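Side-chain contacts in Ice-binding protein isoform1a (Antarctomyces psychrotrophicus, PDB 7BWX), which binds to the prism planes of ice as an antifreeze protein built on a right-handed beta-solenoid: residues A[9-14]-A[152-157]; A[15-20]-A[64-69]; A[114-119]-A[126-131]; A[159-164]-A[171-176]. The protein carries 1 engineered substitution. All coordinates share one frame; numbering follows the deposited sequence.

Contact 1 of 4, residues A[9-14]-A[152-157]; sequences LDLGAA and NVFWIV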
loop_
_atom_site.group_PDB
_atom_site.type_symbol
_atom_site.label_atom_id
_atom_site.label_comp_id
_atom_site.label_asym_id
_atom_site.label_seq_id
_atom_site.Cartn_x
_atom_site.Cartn_y
_atom_site.Cartn_z
ATOM N N LEU A 9 -5.348 11.671 -1.018
ATOM C CA LEU A 9 -6.216 11.214 0.093
ATOM C C LEU A 9 -5.534 11.562 1.416
ATOM O O LEU A 9 -4.340 11.288 1.591
ATOM C CB LEU A 9 -6.452 9.718 -0.057
ATOM C CG LEU A 9 -7.142 9.321 -1.351
ATOM C CD1 LEU A 9 -7.143 7.809 -1.496
ATOM C CD2 LEU A 9 -8.555 9.862 -1.365
ATOM N N ASP A 10 -6.288 12.065 2.376
ATOM C CA ASP A 10 -5.746 12.335 3.719
ATOM C C ASP A 10 -5.760 11.009 4.499
ATOM O O ASP A 10 -6.850 10.408 4.613
ATOM C CB ASP A 10 -6.582 13.442 4.352
ATOM C CG ASP A 10 -6.095 13.870 5.729
ATOM O OD1 ASP A 10 -4.993 13.426 6.180
ATOM O OD2 ASP A 10 -6.822 14.676 6.331
ATOM N N LEU A 11 -4.612 10.581 5.018
ATOM C CA LEU A 11 -4.529 9.304 5.783
ATOM C C LEU A 11 -4.641 9.607 7.280
ATOM O O LEU A 11 -4.649 8.655 8.049
ATOM C CB LEU A 11 -3.219 8.581 5.485
ATOM C CG LEU A 11 -3.066 8.043 4.067
ATOM C CD1 LEU A 11 -1.726 7.358 3.905
ATOM C CD2 LEU A 11 -4.176 7.104 3.731
ATOM N N GLY A 12 -4.683 10.889 7.664
ATOM C CA GLY A 12 -4.824 11.296 9.069
ATOM C C GLY A 12 -3.811 10.588 9.955
ATOM O O GLY A 12 -2.598 10.583 9.654
ATOM N N ALA A 13 -4.261 9.937 11.021
ATOM C CA ALA A 13 -3.336 9.324 11.982
ATOM C C ALA A 13 -2.701 8.064 11.382
ATOM O O ALA A 13 -1.718 7.610 11.987
ATOM C CB ALA A 13 -4.005 9.003 13.289
ATOM N N ALA A 14 -3.197 7.533 10.269
ATOM C CA ALA A 14 -2.578 6.347 9.611
ATOM C C ALA A 14 -1.279 6.748 8.888
ATOM O O ALA A 14 -0.528 5.851 8.481
ATOM C CB ALA A 14 -3.552 5.696 8.666
ATOM N N ASN A 152 2.257 10.242 -2.730
ATOM C CA ASN A 152 1.102 10.754 -3.511
ATOM C C ASN A 152 0.527 9.653 -4.396
ATOM O O ASN A 152 -0.294 9.976 -5.289
ATOM C CB ASN A 152 1.479 11.975 -4.366
ATOM C CG ASN A 152 1.740 13.234 -3.561
ATOM O OD1 ASN A 152 1.381 13.341 -2.396
ATOM N ND2 ASN A 152 2.294 14.231 -4.223
ATOM N N VAL A 153 0.847 8.391 -4.092
ATOM C CA VAL A 153 0.379 7.207 -4.825
ATOM C C VAL A 153 -0.464 6.369 -3.875
ATOM O O VAL A 153 0.022 6.093 -2.774
ATOM C CB VAL A 153 1.599 6.430 -5.338
ATOM C CG1 VAL A 153 1.168 5.148 -5.993
ATOM C CG2 VAL A 153 2.436 7.293 -6.270
ATOM N N PHE A 154 -1.679 6.020 -4.283
ATOM C CA PHE A 154 -2.666 5.255 -3.477
ATOM C C PHE A 154 -3.151 4.071 -4.297
ATOM O O PHE A 154 -3.705 4.254 -5.420
ATOM C CB PHE A 154 -3.815 6.187 -3.085
ATOM C CG PHE A 154 -3.335 7.386 -2.321
ATOM C CD1 PHE A 154 -3.182 7.321 -0.947
ATOM C CD2 PHE A 154 -3.023 8.562 -2.972
ATOM C CE1 PHE A 154 -2.728 8.413 -0.225
ATOM C CE2 PHE A 154 -2.545 9.648 -2.252
ATOM C CZ PHE A 154 -2.404 9.575 -0.882
ATOM N N TRP A 155 -2.921 2.885 -3.769
ATOM C CA TRP A 155 -3.416 1.607 -4.304
ATOM C C TRP A 155 -4.670 1.222 -3.498
ATOM O O TRP A 155 -4.531 0.807 -2.342
ATOM C CB TRP A 155 -2.345 0.526 -4.191
ATOM C CG TRP A 155 -1.091 0.909 -4.895
ATOM C CD1 TRP A 155 0.033 1.501 -4.372
ATOM C CD2 TRP A 155 -0.886 0.829 -6.309
ATOM N NE1 TRP A 155 0.944 1.728 -5.370
ATOM C CE2 TRP A 155 0.414 1.316 -6.566
ATOM C CE3 TRP A 155 -1.640 0.290 -7.355
ATOM C CZ2 TRP A 155 0.936 1.366 -7.858
ATOM C CZ3 TRP A 155 -1.139 0.369 -8.631
ATOM C CH2 TRP A 155 0.129 0.915 -8.873
ATOM N N ILE A 156 -5.842 1.504 -4.035
ATOM C CA ILE A 156 -7.138 1.256 -3.339
ATOM C C ILE A 156 -7.596 -0.121 -3.778
ATOM O O ILE A 156 -8.090 -0.290 -4.954
ATOM C CB ILE A 156 -8.167 2.359 -3.626
ATOM C CG1 ILE A 156 -7.605 3.754 -3.401
ATOM C CG2 ILE A 156 -9.421 2.113 -2.801
ATOM C CD1 ILE A 156 -7.104 4.013 -2.014
ATOM N N VAL A 157 -7.268 -1.118 -2.965
ATOM C CA VAL A 157 -7.444 -2.537 -3.345
ATOM C C VAL A 157 -8.802 -3.020 -2.805
ATOM O O VAL A 157 -8.963 -3.126 -1.541
ATOM C CB VAL A 157 -6.271 -3.364 -2.836
ATOM C CG1 VAL A 157 -6.444 -4.833 -3.162
ATOM C CG2 VAL A 157 -4.931 -2.851 -3.392
#
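Leu9 lies against one face of the Phe154 ring in a CH-pi contact. Leu9 CB sits 4.1 Å from the centroid of the Phe154 ring, 15° off the normal but displaced toward the rim. Phe154 has CG anti to the carbonyl carbon (chi1 -58°), which points the ring at the loop. The two side chains slide past each other in opposite directions, which brings Leu9 CD1 back to Phe154 CG at 3.9 Å. Leu9 CD1 reaches Ile156 CD1 tip to tip at 3.8 Å, and Leu11 CG comes up at the ring edge, 4.3 Å from Phe154 CE1. Backbone also takes part, with Leu9 O 3.6 Å from Phe154 CZ. With the Phe154 ring cut back to the methyl of an alanine, Leu9 CB and CD1 are likely to lose the face they rest on, opening a gap beneath the loop. Polar bonding shapes the loop itself: Gly12 N donates to Asp10 OD1 (3.0 Å, 154°), arriving from above the carboxylate plane and closing an Asx turn. Leu9 and Leu11 also touch Ala76 and Ala73 of helix 61-79. The contact thus packs an N-terminal loop, together with the long helix, against the outward side chains of a beta-helix face.

Contact 2 of 4, residues A[15-20]-A[64-69]; sequences SSFGAL and TQAFAD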
loop_
_atom_site.group_PDB
_atom_site.type_symbol
_atom_site.label_atom_id
_atom_site.label_comp_id
_atom_site.label_asym_id
_atom_site.label_seq_id
_atom_site.Cartn_x
_atom_site.Cartn_y
_atom_site.Cartn_z
ATOM N N SER A 15 -1.003 8.048 8.717
ATOM C CA SER A 15 0.085 8.517 7.812
ATOM C C SER A 15 1.475 8.083 8.308
ATOM O O SER A 15 2.367 8.000 7.466
ATOM C CB SER A 15 0.022 10.025 7.611
ATOM O OG SER A 15 0.485 10.631 8.810
ATOM N N SER A 16 1.659 7.763 9.589
ATOM C CA SER A 16 2.963 7.366 10.150
ATOM C C SER A 16 3.171 5.840 10.159
ATOM O O SER A 16 4.294 5.389 10.555
ATOM C CB SER A 16 3.098 7.963 11.500
ATOM O OG SER A 16 2.187 7.352 12.413
ATOM N N PHE A 17 2.184 5.061 9.720
ATOM C CA PHE A 17 2.217 3.577 9.835
ATOM C C PHE A 17 2.829 2.938 8.598
ATOM O O PHE A 17 2.383 3.243 7.483
ATOM C CB PHE A 17 0.815 3.007 10.112
ATOM C CG PHE A 17 0.368 3.222 11.539
ATOM C CD1 PHE A 17 -0.078 4.469 11.974
ATOM C CD2 PHE A 17 0.502 2.207 12.457
ATOM C CE1 PHE A 17 -0.409 4.683 13.300
ATOM C CE2 PHE A 17 0.130 2.402 13.776
ATOM C CZ PHE A 17 -0.320 3.631 14.196
ATOM N N GLY A 18 3.757 2.007 8.805
ATOM C CA GLY A 18 4.220 1.113 7.729
ATOM C C GLY A 18 3.306 -0.078 7.548
ATOM O O GLY A 18 3.193 -0.564 6.419
ATOM N N ALA A 19 2.702 -0.546 8.645
ATOM C CA ALA A 19 1.778 -1.694 8.654
ATOM C C ALA A 19 0.708 -1.400 9.706
ATOM O O ALA A 19 1.027 -1.120 10.905
ATOM C CB ALA A 19 2.489 -2.978 8.927
ATOM N N LEU A 20 -0.526 -1.474 9.263
ATOM C CA LEU A 20 -1.700 -1.267 10.135
ATOM C C LEU A 20 -2.753 -2.295 9.737
ATOM O O LEU A 20 -3.064 -2.436 8.523
ATOM C CB LEU A 20 -2.197 0.160 9.949
ATOM C CG LEU A 20 -3.434 0.515 10.741
ATOM C CD1 LEU A 20 -3.115 0.511 12.218
ATOM C CD2 LEU A 20 -3.938 1.866 10.245
ATOM N N THR A 64 -6.709 3.140 17.143
ATOM C CA THR A 64 -8.145 3.294 16.822
ATOM C C THR A 64 -8.347 4.424 15.812
ATOM O O THR A 64 -9.063 4.216 14.785
ATOM C CB THR A 64 -8.992 3.534 18.061
ATOM O OG1 THR A 64 -8.866 2.328 18.822
ATOM C CG2 THR A 64 -10.444 3.792 17.738
ATOM N N GLN A 65 -7.725 5.569 16.060
ATOM C CA GLN A 65 -7.890 6.737 15.158
ATOM C C GLN A 65 -7.224 6.429 13.806
ATOM O O GLN A 65 -7.818 6.754 12.757
ATOM C CB GLN A 65 -7.321 8.013 15.763
ATOM C CG GLN A 65 -7.656 9.276 14.962
ATOM C CD GLN A 65 -9.147 9.537 14.938
ATOM O OE1 GLN A 65 -9.732 9.753 15.976
ATOM N NE2 GLN A 65 -9.795 9.402 13.787
ATOM N N ALA A 66 -6.069 5.787 13.818
ATOM C CA ALA A 66 -5.346 5.438 12.573
ATOM C C ALA A 66 -6.193 4.469 11.744
ATOM O O ALA A 66 -6.366 4.680 10.503
ATOM C CB ALA A 66 -3.968 4.852 12.860
ATOM N N PHE A 67 -6.759 3.435 12.377
ATOM C CA PHE A 67 -7.577 2.487 11.610
ATOM C C PHE A 67 -8.791 3.208 11.017
ATOM O O PHE A 67 -9.106 3.047 9.800
ATOM C CB PHE A 67 -7.977 1.277 12.449
ATOM C CG PHE A 67 -8.759 0.323 11.612
ATOM C CD1 PHE A 67 -8.130 -0.361 10.582
ATOM C CD2 PHE A 67 -10.126 0.180 11.784
ATOM C CE1 PHE A 67 -8.866 -1.184 9.755
ATOM C CE2 PHE A 67 -10.844 -0.681 10.975
ATOM C CZ PHE A 67 -10.217 -1.330 9.941
ATOM N N ALA A 68 -9.507 3.959 11.830
ATOM C CA ALA A 68 -10.691 4.711 11.344
ATOM C C ALA A 68 -10.252 5.581 10.160
ATOM O O ALA A 68 -10.905 5.584 9.129
ATOM C CB ALA A 68 -11.235 5.581 12.422
ATOM N N ASP A 69 -9.141 6.291 10.305
ATOM C CA ASP A 69 -8.638 7.201 9.240
ATOM C C ASP A 69 -8.299 6.397 7.982
ATOM O O ASP A 69 -8.559 6.905 6.885
ATOM C CB ASP A 69 -7.468 8.051 9.736
ATOM C CG ASP A 69 -7.872 9.111 10.792
ATOM O OD1 ASP A 69 -9.132 9.341 11.026
ATOM O OD2 ASP A 69 -6.944 9.719 11.384
#
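The ring of Phe17 meets the helix obliquely, with Ala66 CB 3.6 Å from Phe17 CE1 and more distant from the neighbouring ring carbons CD1 and CZ. Two flat polar groups pair within the helix, one turn apart: Gln65 NE2 donates to Asp69 OD1 at 2.8 Å. The acceptor lies close to the Gln65 amide plane, whereas the donor approaches from above the Asp69 carboxylate, 43° out of its plane. Asp69 has a further partner, since its OD2 accepts from the backbone N of Ala13. Beside Phe17, Leu20 reaches across with CD2, which rests 3.7 Å from Ala66 O and 4.0 Å from Ala66 CB. Its CG stands anti to the backbone N (chi1 178°), which extends the branch toward the helix, and CD2 also comes within 3.9 Å of Phe67 N. Phe67 also touches Pro22 and Thr40. The contact seats helix 61-79 on strand 19-20, the chain's first strand, which lies between strands 36-39 and 186-192 and is entered round a corner at Gly18. Because the bridging group is a single methyl between an aromatic ring and a leucine branch, cohesion is dispersive and hydrophobic, while Gln65 and Asp69 bond to each other away from it.

Contact 3 of 4, residues A[114-119]-A[126-131]; sequences LTLDGA and WVFQLA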
loop_
_atom_site.group_PDB
_atom_site.type_symbol
_atom_site.label_atom_id
_atom_site.label_comp_id
_atom_site.label_asym_id
_atom_site.label_seq_id
_atom_site.Cartn_x
_atom_site.Cartn_y
_atom_site.Cartn_z
ATOM N N LEU A 114 6.207 -0.736 -13.751
ATOM C CA LEU A 114 5.243 0.354 -13.922
ATOM C C LEU A 114 5.933 1.664 -13.579
ATOM O O LEU A 114 6.522 1.771 -12.501
ATOM C CB LEU A 114 4.013 0.059 -13.036
ATOM C CG LEU A 114 3.013 1.214 -12.857
ATOM C CD1 LEU A 114 2.425 1.636 -14.201
ATOM C CD2 LEU A 114 1.875 0.763 -11.971
ATOM N N THR A 115 5.780 2.655 -14.443
ATOM C CA THR A 115 6.394 3.976 -14.296
ATOM C C THR A 115 5.306 4.973 -13.980
ATOM O O THR A 115 4.357 5.038 -14.719
ATOM C CB THR A 115 7.191 4.351 -15.548
ATOM O OG1 THR A 115 8.163 3.327 -15.784
ATOM C CG2 THR A 115 7.874 5.672 -15.334
ATOM N N LEU A 116 5.484 5.723 -12.909
ATOM C CA LEU A 116 4.611 6.831 -12.533
ATOM C C LEU A 116 5.353 8.116 -12.865
ATOM O O LEU A 116 6.374 8.407 -12.242
ATOM C CB LEU A 116 4.261 6.706 -11.066
ATOM C CG LEU A 116 3.620 5.366 -10.737
ATOM C CD1 LEU A 116 3.378 5.278 -9.238
ATOM C CD2 LEU A 116 2.322 5.182 -11.510
ATOM N N ASP A 117 4.806 8.833 -13.848
ATOM C CA ASP A 117 5.409 10.047 -14.450
ATOM C C ASP A 117 4.759 11.286 -13.866
ATOM O O ASP A 117 3.647 11.575 -14.193
ATOM C CB ASP A 117 5.261 9.950 -15.960
ATOM C CG ASP A 117 5.822 11.131 -16.746
ATOM O OD1 ASP A 117 6.392 12.039 -16.134
ATOM O OD2 ASP A 117 5.600 11.124 -17.976
ATOM N N GLY A 118 5.476 11.990 -13.021
ATOM C CA GLY A 118 5.019 13.247 -12.428
ATOM C C GLY A 118 4.933 14.380 -13.440
ATOM O O GLY A 118 4.363 15.395 -13.056
ATOM N N ALA A 119 5.485 14.233 -14.656
ATOM C CA ALA A 119 5.389 15.281 -15.708
ATOM C C ALA A 119 5.887 16.616 -15.152
ATOM O O ALA A 119 5.313 17.639 -15.491
ATOM C CB ALA A 119 3.947 15.382 -16.180
ATOM N N TRP A 126 -1.744 9.886 -7.848
ATOM C CA TRP A 126 -2.253 8.652 -8.465
ATOM C C TRP A 126 -3.177 7.945 -7.467
ATOM O O TRP A 126 -2.762 7.661 -6.316
ATOM C CB TRP A 126 -1.161 7.699 -8.904
ATOM C CG TRP A 126 -0.273 8.203 -9.991
ATOM C CD1 TRP A 126 -0.300 7.891 -11.321
ATOM C CD2 TRP A 126 0.792 9.137 -9.811
ATOM N NE1 TRP A 126 0.691 8.573 -11.975
ATOM C CE2 TRP A 126 1.391 9.326 -11.067
ATOM C CE3 TRP A 126 1.293 9.806 -8.712
ATOM C CZ2 TRP A 126 2.459 10.206 -11.239
ATOM C CZ3 TRP A 126 2.364 10.650 -8.871
ATOM C CH2 TRP A 126 2.931 10.853 -10.122
ATOM N N VAL A 127 -4.375 7.624 -7.918
ATOM C CA VAL A 127 -5.307 6.748 -7.162
ATOM C C VAL A 127 -5.673 5.618 -8.106
ATOM O O VAL A 127 -6.321 5.880 -9.137
ATOM C CB VAL A 127 -6.547 7.485 -6.635
ATOM C CG1 VAL A 127 -7.401 6.514 -5.851
ATOM C CG2 VAL A 127 -6.209 8.698 -5.832
ATOM N N PHE A 128 -5.226 4.411 -7.786
ATOM C CA PHE A 128 -5.604 3.196 -8.494
ATOM C C PHE A 128 -6.805 2.602 -7.782
ATOM O O PHE A 128 -6.643 2.066 -6.688
ATOM C CB PHE A 128 -4.402 2.281 -8.620
ATOM C CG PHE A 128 -3.345 2.859 -9.533
ATOM C CD1 PHE A 128 -3.382 2.622 -10.900
ATOM C CD2 PHE A 128 -2.308 3.610 -9.019
ATOM C CE1 PHE A 128 -2.426 3.179 -11.747
ATOM C CE2 PHE A 128 -1.323 4.135 -9.843
ATOM C CZ PHE A 128 -1.393 3.922 -11.214
ATOM N N GLN A 129 -7.938 2.608 -8.479
ATOM C CA GLN A 129 -9.219 2.044 -7.987
ATOM C C GLN A 129 -9.297 0.633 -8.536
ATOM O O GLN A 129 -9.746 0.464 -9.718
ATOM C CB GLN A 129 -10.413 2.911 -8.398
ATOM C CG GLN A 129 -10.312 4.347 -7.931
ATOM C CD GLN A 129 -11.504 5.142 -8.401
ATOM O OE1 GLN A 129 -11.856 5.080 -9.585
ATOM N NE2 GLN A 129 -12.105 5.908 -7.504
ATOM N N LEU A 130 -8.803 -0.335 -7.771
ATOM C CA LEU A 130 -8.756 -1.752 -8.182
ATOM C C LEU A 130 -9.966 -2.456 -7.564
ATOM O O LEU A 130 -10.030 -2.602 -6.353
ATOM C CB LEU A 130 -7.416 -2.356 -7.764
ATOM C CG LEU A 130 -6.184 -1.534 -8.151
ATOM C CD1 LEU A 130 -4.892 -2.230 -7.765
ATOM C CD2 LEU A 130 -6.158 -1.211 -9.640
ATOM N N ALA A 131 -10.975 -2.770 -8.364
ATOM C CA ALA A 131 -12.254 -3.259 -7.818
ATOM C C ALA A 131 -12.052 -4.547 -7.013
ATOM O O ALA A 131 -12.845 -4.740 -6.104
ATOM C CB ALA A 131 -13.283 -3.462 -8.899
#
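Within the interior of the right-handed beta-helix, Leu116 of strand 113-117 packs on Trp126 of strand 126-130, joining two different faces of the solenoid. The axes of 114-117 and 126-130 run at 137° to each other and approach no closer than 10.5 Å. Leu116 spreads over one face of the indole: CD2 stands 4.0 Å from the centroid of the five-membered ring of Trp126, 22° off its normal, as a CH-pi contact, while CB lies over the rim near CE2 and CZ2. With CG anti to the carbonyl carbon (chi1 -56°), Leu116 can offer CD2 to a second ring, meeting the edge of Phe128 at CZ (3.9 Å). Trp126 NE1 is bonded to Phe97 O, which fixes the turn of the indole. Losing the Trp126 indole to an alanine is likely to uncover the flank of Leu116 and leave Phe97 O without this donor. At the strand's end, an Asx turn is closed by Ala119 N donating to Asp117 OD1 (2.8 Å), and Asn146 ND2 also bonds to that oxygen. The bend sets backbone against the indole's benzo edge: Gly118 CA lies 3.9 Å from Trp126 CH2, and Asp117 O 3.5 Å from Trp126 CZ2.

Contact 4 of 4, residues A[159-164]-A[171-176]; sequences SSATLG and GNVIAN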
loop_
_atom_site.group_PDB
_atom_site.type_symbol
_atom_site.label_atom_id
_atom_site.label_comp_id
_atom_site.label_asym_id
_atom_site.label_seq_id
_atom_site.Cartn_x
_atom_site.Cartn_y
_atom_site.Cartn_z
ATOM N N SER A 159 -10.403 -5.887 -2.738
ATOM C CA SER A 159 -10.361 -7.056 -1.819
ATOM C C SER A 159 -8.962 -7.176 -1.178
ATOM O O SER A 159 -8.682 -6.417 -0.204
ATOM C CB SER A 159 -10.826 -8.328 -2.453
ATOM O OG SER A 159 -10.064 -8.650 -3.621
ATOM N N SER A 160 -8.090 -8.033 -1.728
ATOM C CA SER A 160 -6.804 -8.366 -1.096
ATOM C C SER A 160 -5.653 -8.137 -2.070
ATOM O O SER A 160 -5.845 -8.254 -3.304
ATOM C CB SER A 160 -6.822 -9.771 -0.572
ATOM O OG SER A 160 -7.794 -9.905 0.464
ATOM N N ALA A 161 -4.500 -7.772 -1.508
ATOM C CA ALA A 161 -3.258 -7.531 -2.252
ATOM C C ALA A 161 -2.280 -8.654 -1.933
ATOM O O ALA A 161 -2.085 -8.995 -0.730
ATOM C CB ALA A 161 -2.670 -6.182 -1.938
ATOM N N THR A 162 -1.616 -9.145 -2.990
ATOM C CA THR A 162 -0.510 -10.109 -2.888
ATOM C C THR A 162 0.706 -9.440 -3.530
ATOM O O THR A 162 0.655 -9.211 -4.774
ATOM C CB THR A 162 -0.880 -11.439 -3.555
ATOM O OG1 THR A 162 -2.152 -11.897 -3.115
ATOM C CG2 THR A 162 0.185 -12.489 -3.321
ATOM N N LEU A 163 1.745 -9.132 -2.754
ATOM C CA LEU A 163 2.954 -8.487 -3.319
ATOM C C LEU A 163 3.987 -9.602 -3.559
ATOM O O LEU A 163 4.332 -10.359 -2.624
ATOM C CB LEU A 163 3.431 -7.369 -2.393
ATOM C CG LEU A 163 2.359 -6.364 -1.973
ATOM C CD1 LEU A 163 2.971 -5.273 -1.137
ATOM C CD2 LEU A 163 1.650 -5.794 -3.201
ATOM N N GLY A 164 4.483 -9.723 -4.785
ATOM C CA GLY A 164 5.262 -10.932 -5.135
ATOM C C GLY A 164 6.664 -10.949 -4.529
ATOM O O GLY A 164 7.149 -9.887 -4.042
ATOM N N GLY A 171 4.171 3.507 -2.842
ATOM C CA GLY A 171 2.845 4.053 -2.575
ATOM C C GLY A 171 2.150 3.450 -1.357
ATOM O O GLY A 171 2.707 2.566 -0.706
ATOM N N ASN A 172 0.966 3.995 -1.073
ATOM C CA ASN A 172 0.104 3.614 0.082
ATOM C C ASN A 172 -0.894 2.565 -0.399
ATOM O O ASN A 172 -1.703 2.855 -1.277
ATOM C CB ASN A 172 -0.540 4.874 0.653
ATOM C CG ASN A 172 0.482 5.888 1.114
ATOM O OD1 ASN A 172 1.310 5.585 1.976
ATOM N ND2 ASN A 172 0.418 7.091 0.562
ATOM N N VAL A 173 -0.742 1.352 0.097
ATOM C CA VAL A 173 -1.619 0.225 -0.203
ATOM C C VAL A 173 -2.707 0.273 0.862
ATOM O O VAL A 173 -2.398 0.012 2.016
ATOM C CB VAL A 173 -0.879 -1.111 -0.207
ATOM C CG1 VAL A 173 -1.839 -2.239 -0.544
ATOM C CG2 VAL A 173 0.324 -1.114 -1.169
ATOM N N ILE A 174 -3.930 0.580 0.444
ATOM C CA ILE A 174 -5.135 0.597 1.310
ATOM C C ILE A 174 -6.068 -0.489 0.808
ATOM O O ILE A 174 -6.721 -0.324 -0.213
ATOM C CB ILE A 174 -5.767 1.980 1.338
ATOM C CG1 ILE A 174 -4.704 3.071 1.438
ATOM C CG2 ILE A 174 -6.761 2.018 2.480
ATOM C CD1 ILE A 174 -5.300 4.479 1.539
ATOM N N ALA A 175 -5.963 -1.653 1.409
ATOM C CA ALA A 175 -6.742 -2.826 0.994
ATOM C C ALA A 175 -7.989 -2.981 1.870
ATOM O O ALA A 175 -7.907 -2.807 3.077
ATOM C CB ALA A 175 -5.889 -4.046 1.100
ATOM N N ASN A 176 -9.068 -3.449 1.267
ATOM C CA ASN A 176 -10.333 -3.731 1.975
ATOM C C ASN A 176 -10.131 -4.893 2.934
ATOM O O ASN A 176 -10.685 -4.858 4.033
ATOM C CB ASN A 176 -11.404 -4.069 0.978
ATOM C CG ASN A 176 -12.767 -4.127 1.628
ATOM O OD1 ASN A 176 -13.210 -3.116 2.139
ATOM N ND2 ASN A 176 -13.374 -5.307 1.622
#
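Ala175 and Asn176 lie against the carbonyl of Ser159, and beyond them Ala161 faces Val173. The meeting is made by short side chains and by the stems of longer ones. Val173 has CG1 anti to the backbone N (chi1 -179°), and this is the branch that comes nearest to Ala161 CB, at a loose 4.3 Å. Ala175 offers only its methyl, which sits 3.9 Å from Ser159 O. Asn176 touches the same oxygen through CB (3.8 Å); its CG stands anti to the backbone N (chi1 -170°), which carries the amide away from that oxygen, and elsewhere the side chain reaches Phe74 of helix 61-79. Ser159 turns its own CB away from the partner segment, so its backbone rather than its hydroxyl makes the contact. The next residue behaves similarly: Ser160 points away too, and its OG is bonded to Leu178 N. Further along, Leu163 is directed toward the partner segment and packs on Leu191, a residue that Val173 also touches. The backbones approach most closely at the corner, where the CA atoms of Ser159 and Asn176 are 5.0 Å apart, and they diverge from there. The touching parts run 151° apart although they belong to faces of parallel strands, because one segment leaves the corner while the other enters it. Residues 159-161 of one coil thus fit under the end of strand 172-175 in the next, with small apolar groups turned inward, as at a corner of a right-handed beta-helix.

Overall arrangement
Contacts 1, 3 and 4 share one solenoid face, where strand 153-157 runs between strands 126-130 and 172-175. On one side Phe154 O and Phe128 N are 2.8 Å apart, a probable hydrogen bond; on the other, Trp155 N and Asn172 O lie at the same separation. Contacts 3 and 4 face the interior, whereas contact 1 lies on the opposite, helix-covered side of that face. Contact 2 adjoins contact 1 through the loop and helix, with Leu11 O 3.3 Å from Asp69 CB. Contacts 2 and 3 lie on opposite sides of the chain's centre, about 22 Å apart between centres. Together they tie inner core, coil corners and helical flank into the solenoid that probably presents the ice-binding surface.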